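Local coordinates for protein TetR family transcriptional regulator (Chloroflexus aurantiacus, PDB 3NRG) that probably acts as a DNA-binding transcription factor of the TetR family, recognising a regulatory DNA region through a helix-turn-helix motif, at residues 75-81 with 93-97; 114-118 with 129-133. All blocks are in the same frame, centred on the assembly; numbering follows the deposited sequence.

Contact 1 of 2, residues 75-81 with 93-97; sequences FLRQTPP and WLLDV
Leu76 and Val97 bring the two backbones closest, their CA atoms 6.9 Å apart, and the chains have spread to 8.0 Å between the CA atoms of Pro81 and Trp93. Val97 sits in the middle of the apolar contact. Val97 CG1 takes Leu76 CD1 at 3.5 Å, the two side chains crossing at about a right angle, and also meets CD2 of the Phe75 ring. On the other branch, Val97 CG2 touches Thr79 CG2 at 3.7 Å and, on the helix's own side, lies over the centre of one face of the Trp93 indole. With CG anti to the backbone N (chi1 177°), that indole reaches out to residues 76-81, where CH2 meets Leu76 CD1 and CZ2 meets Thr79 CG2. Trp93 NE1 donates to Pro80 O at 2.8 Å; the donor lies in the carbonyl plane, and the N-H...O angle of 148° makes the bond somewhat bent. This ties the loop to helix 87-104 just past Thr79, where helix 57-78 has ended. Thr79 OG1 donates a hydrogen bond to Phe75 O at 2.7 Å, while its CG2 faces helix 87-104. Joining the C-terminal end of helix 57-78 to helix 87-104 in this way fits the TetR fold, in which a long helix connects the DNA-binding domain to the all-helical C-terminal domain.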
# COMPACT_ATOMS: atom_id res chain seq x y z
N PHE A 75 2.12 -2.35 -10.92
CA PHE A 75 2.90 -3.43 -10.32
C PHE A 75 2.12 -4.74 -10.39
O PHE A 75 2.68 -5.79 -10.68
CB PHE A 75 3.25 -3.09 -8.85
CG PHE A 75 4.16 -4.08 -8.17
CD1 PHE A 75 5.54 -3.99 -8.30
CD2 PHE A 75 3.64 -5.09 -7.37
CE1 PHE A 75 6.38 -4.91 -7.67
CE2 PHE A 75 4.48 -6.01 -6.74
CZ PHE A 75 5.85 -5.92 -6.90
N LEU A 76 0.80 -4.65 -10.13
CA LEU A 76 -0.15 -5.77 -10.13
C LEU A 76 -0.28 -6.38 -11.54
O LEU A 76 -0.40 -7.60 -11.67
CB LEU A 76 -1.51 -5.24 -9.64
CG LEU A 76 -2.59 -6.24 -9.26
CD1 LEU A 76 -2.13 -7.16 -8.14
CD2 LEU A 76 -3.83 -5.51 -8.80
N ARG A 77 -0.22 -5.54 -12.59
CA ARG A 77 -0.33 -5.99 -13.98
C ARG A 77 1.01 -6.50 -14.55
O ARG A 77 1.00 -7.30 -15.49
CB ARG A 77 -0.91 -4.87 -14.87
CG ARG A 77 -2.33 -4.43 -14.48
CD ARG A 77 -2.89 -3.44 -15.47
NE ARG A 77 -3.95 -2.61 -14.90
CZ ARG A 77 -5.25 -2.79 -15.12
NH1 ARG A 77 -5.67 -3.79 -15.90
NH2 ARG A 77 -6.14 -1.98 -14.57
N GLN A 78 2.15 -6.03 -14.00
CA GLN A 78 3.48 -6.47 -14.45
C GLN A 78 3.92 -7.78 -13.78
O GLN A 78 4.84 -8.44 -14.26
CB GLN A 78 4.53 -5.36 -14.24
CG GLN A 78 4.48 -4.27 -15.32
CD GLN A 78 5.54 -3.21 -15.12
OE1 GLN A 78 5.43 -2.35 -14.24
NE2 GLN A 78 6.54 -3.21 -15.98
N THR A 79 3.25 -8.17 -12.68
CA THR A 79 3.56 -9.40 -11.95
C THR A 79 2.98 -10.61 -12.69
O THR A 79 1.82 -10.58 -13.09
CB THR A 79 3.02 -9.31 -10.49
OG1 THR A 79 3.59 -8.18 -9.85
CG2 THR A 79 3.32 -10.56 -9.67
N PRO A 80 3.77 -11.72 -12.85
CA PRO A 80 3.22 -12.92 -13.49
C PRO A 80 1.97 -13.42 -12.75
O PRO A 80 1.97 -13.52 -11.52
CB PRO A 80 4.37 -13.94 -13.41
CG PRO A 80 5.60 -13.12 -13.22
CD PRO A 80 5.17 -11.93 -12.42
N PRO A 81 0.85 -13.64 -13.47
CA PRO A 81 -0.40 -14.02 -12.79
C PRO A 81 -0.37 -15.43 -12.21
O PRO A 81 0.48 -16.24 -12.59
CB PRO A 81 -1.46 -13.88 -13.88
CG PRO A 81 -0.72 -14.08 -15.15
CD PRO A 81 0.65 -13.52 -14.93
N TRP A 93 -1.07 -15.71 -3.73
CA TRP A 93 -0.47 -14.90 -4.79
C TRP A 93 -0.74 -13.41 -4.53
O TRP A 93 0.19 -12.60 -4.61
CB TRP A 93 -1.03 -15.32 -6.17
CG TRP A 93 -0.52 -14.49 -7.32
CD1 TRP A 93 0.59 -14.74 -8.08
CD2 TRP A 93 -1.12 -13.30 -7.85
NE1 TRP A 93 0.73 -13.76 -9.04
CE2 TRP A 93 -0.31 -12.86 -8.92
CE3 TRP A 93 -2.27 -12.56 -7.53
CZ2 TRP A 93 -0.59 -11.71 -9.65
CZ3 TRP A 93 -2.56 -11.41 -8.26
CH2 TRP A 93 -1.73 -11.00 -9.31
N LEU A 94 -2.00 -13.05 -4.19
CA LEU A 94 -2.40 -11.66 -3.93
C LEU A 94 -1.73 -11.10 -2.67
O LEU A 94 -1.38 -9.91 -2.63
CB LEU A 94 -3.93 -11.57 -3.82
CG LEU A 94 -4.54 -10.16 -3.79
CD1 LEU A 94 -4.35 -9.44 -5.16
CD2 LEU A 94 -6.01 -10.21 -3.41
N LEU A 95 -1.53 -11.95 -1.65
CA LEU A 95 -0.85 -11.56 -0.41
C LEU A 95 0.63 -11.29 -0.70
O LEU A 95 1.18 -10.29 -0.22
CB LEU A 95 -1.01 -12.67 0.65
CG LEU A 95 -0.53 -12.37 2.08
CD1 LEU A 95 -1.12 -11.06 2.60
CD2 LEU A 95 -0.89 -13.50 3.01
N ASP A 96 1.25 -12.14 -1.54
CA ASP A 96 2.65 -12.01 -1.96
C ASP A 96 2.87 -10.72 -2.76
O ASP A 96 3.83 -10.00 -2.51
CB ASP A 96 3.05 -13.23 -2.80
CG ASP A 96 4.41 -13.80 -2.45
OD1 ASP A 96 5.42 -13.08 -2.63
OD2 ASP A 96 4.46 -14.99 -2.06
N VAL A 97 1.95 -10.41 -3.71
CA VAL A 97 2.01 -9.19 -4.53
C VAL A 97 1.95 -7.93 -3.65
O VAL A 97 2.79 -7.03 -3.78
CB VAL A 97 0.91 -9.19 -5.63
CG1 VAL A 97 0.75 -7.81 -6.25
CG2 VAL A 97 1.21 -10.23 -6.71

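Contact 2 of 2, residues 114-118 with 129-133; sequences KALYD and VIRHG
Arg131 and Ala115 make the polar link: NE and NH2 of the guanidinium both donate to the one carbonyl oxygen, gripping it side-on. Arg131 NE stands 2.8 Å and Arg131 NH2 2.9 Å from Ala115 O, which lies in the guanidinium plane for both. NE comes in on a lone pair, in the carbonyl plane, whereas NH2 is tilted 34° from that plane. The arginine gets there by leaving its helix with CG anti to its carbonyl carbon (chi1 -66°) and then running extended from CG to NE. Around the guanidinium, Asp118 O stands at the edge near NH2 but at too poor an angle for a hydrogen bond, and Leu116 O lies over one face, offset toward the rim. Three backbone oxygens thus surround the cationic group, and their partial negative charge would be expected to favour it there. A methionine in place of Arg131 lacks both N-H donors, which would probably leave Ala115 O without a partner from this helix and residues 115-118 less firmly tied to it.

All this lies in the C-terminal domain of the TetR fold, at the loop joining helices 106-114 and 124-147. Within residues 114-118, Lys114 O accepts from the backbone N atoms of both Tyr117 and Asp118. Tyr117 takes little part in this contact; its hydroxyl is hydrogen-bonded to Glu170 on helix 157-179.

The apolar contacts lie beside the arginine, on the Ile130 side. Ala115 CB meets Ile130 CG2 at 3.8 Å. Leu116, whose CB starts away from the helix, swings CD2 back to Ile130 CG2 at 4.3 Å and to Arg131 CG at 4.1 Å.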
# COMPACT_ATOMS: atom_id res chain seq x y z
N LYS A 114 -1.17 5.07 6.27
CA LYS A 114 -1.56 6.08 7.25
C LYS A 114 -2.95 6.66 6.94
O LYS A 114 -3.68 7.02 7.86
CB LYS A 114 -0.52 7.21 7.34
CG LYS A 114 0.71 6.86 8.18
CD LYS A 114 1.58 8.09 8.42
CE LYS A 114 2.66 7.83 9.44
NZ LYS A 114 3.39 9.07 9.78
N ALA A 115 -3.34 6.70 5.64
CA ALA A 115 -4.64 7.21 5.19
C ALA A 115 -5.82 6.40 5.77
O ALA A 115 -6.93 6.91 5.87
CB ALA A 115 -4.71 7.23 3.67
N LEU A 116 -5.56 5.13 6.16
CA LEU A 116 -6.56 4.25 6.77
C LEU A 116 -6.96 4.70 8.18
O LEU A 116 -8.06 4.38 8.64
CB LEU A 116 -6.04 2.80 6.84
CG LEU A 116 -5.83 2.07 5.52
CD1 LEU A 116 -4.96 0.86 5.72
CD2 LEU A 116 -7.16 1.68 4.90
N TYR A 117 -6.04 5.39 8.90
CA TYR A 117 -6.25 5.76 10.30
C TYR A 117 -6.26 7.27 10.54
O TYR A 117 -7.08 7.76 11.31
CB TYR A 117 -5.20 5.07 11.20
CG TYR A 117 -5.03 3.59 10.92
CD1 TYR A 117 -5.94 2.65 11.40
CD2 TYR A 117 -3.96 3.12 10.17
CE1 TYR A 117 -5.81 1.30 11.12
CE2 TYR A 117 -3.81 1.77 9.88
CZ TYR A 117 -4.74 0.85 10.36
OH TYR A 117 -4.59 -0.48 10.09
N ASP A 118 -5.32 8.00 9.91
CA ASP A 118 -5.16 9.44 10.12
C ASP A 118 -6.24 10.29 9.45
O ASP A 118 -6.79 9.90 8.42
CB ASP A 118 -3.75 9.89 9.69
CG ASP A 118 -2.61 9.27 10.50
OD1 ASP A 118 -2.89 8.51 11.45
OD2 ASP A 118 -1.43 9.56 10.17
N VAL A 129 -12.37 4.13 -1.72
CA VAL A 129 -11.48 3.13 -2.32
C VAL A 129 -10.33 2.75 -1.36
O VAL A 129 -10.02 1.57 -1.22
CB VAL A 129 -10.95 3.62 -3.71
CG1 VAL A 129 -9.86 2.70 -4.25
CG2 VAL A 129 -12.09 3.77 -4.71
N ILE A 130 -9.73 3.76 -0.68
CA ILE A 130 -8.62 3.54 0.27
C ILE A 130 -9.06 2.70 1.48
O ILE A 130 -8.41 1.71 1.82
CB ILE A 130 -7.97 4.90 0.69
CG1 ILE A 130 -7.27 5.61 -0.52
CG2 ILE A 130 -7.02 4.74 1.90
CD1 ILE A 130 -5.89 4.95 -1.07
N ARG A 131 -10.18 3.08 2.12
CA ARG A 131 -10.63 2.46 3.37
C ARG A 131 -11.63 1.28 3.22
O ARG A 131 -11.78 0.51 4.18
CB ARG A 131 -11.19 3.52 4.34
CG ARG A 131 -10.13 4.50 4.83
CD ARG A 131 -10.67 5.45 5.87
NE ARG A 131 -9.62 6.34 6.38
CZ ARG A 131 -9.82 7.29 7.28
NH1 ARG A 131 -11.03 7.49 7.79
NH2 ARG A 131 -8.82 8.05 7.69
N HIS A 132 -12.32 1.16 2.07
CA HIS A 132 -13.34 0.10 1.89
C HIS A 132 -13.19 -0.74 0.60
O HIS A 132 -13.96 -1.68 0.39
CB HIS A 132 -14.76 0.69 1.99
CG HIS A 132 -15.04 1.34 3.31
ND1 HIS A 132 -14.97 2.71 3.48
CD2 HIS A 132 -15.33 0.77 4.51
CE1 HIS A 132 -15.25 2.94 4.75
NE2 HIS A 132 -15.46 1.80 5.41
N GLY A 133 -12.21 -0.39 -0.24
CA GLY A 133 -11.97 -1.06 -1.52
C GLY A 133 -11.59 -2.52 -1.40
O GLY A 133 -12.25 -3.37 -2.00

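Both segments of contact 1 precede those of contact 2 in sequence, and the chain's centre falls between the two sites. Their centres are 21 Å apart and their nearest atoms about 9 Å, so they do not touch directly. What joins them is shared helices. Helix 57-78 supplies Phe75 and Leu76 to contact 1 at its C-terminal end, while its Tyr61 and Ile69 pack on Ala115 and Ile130 of contact 2. Helix 124-147 carries Ile130 and Arg131, and farther along its Tyr137 and Phe138 meet Leu94. Helix 157-179 bridges them too, with Phe168 against Leu94 and Thr169 against Leu116. The predicted helix-turn-helix, residues 35-54, takes part in neither contact.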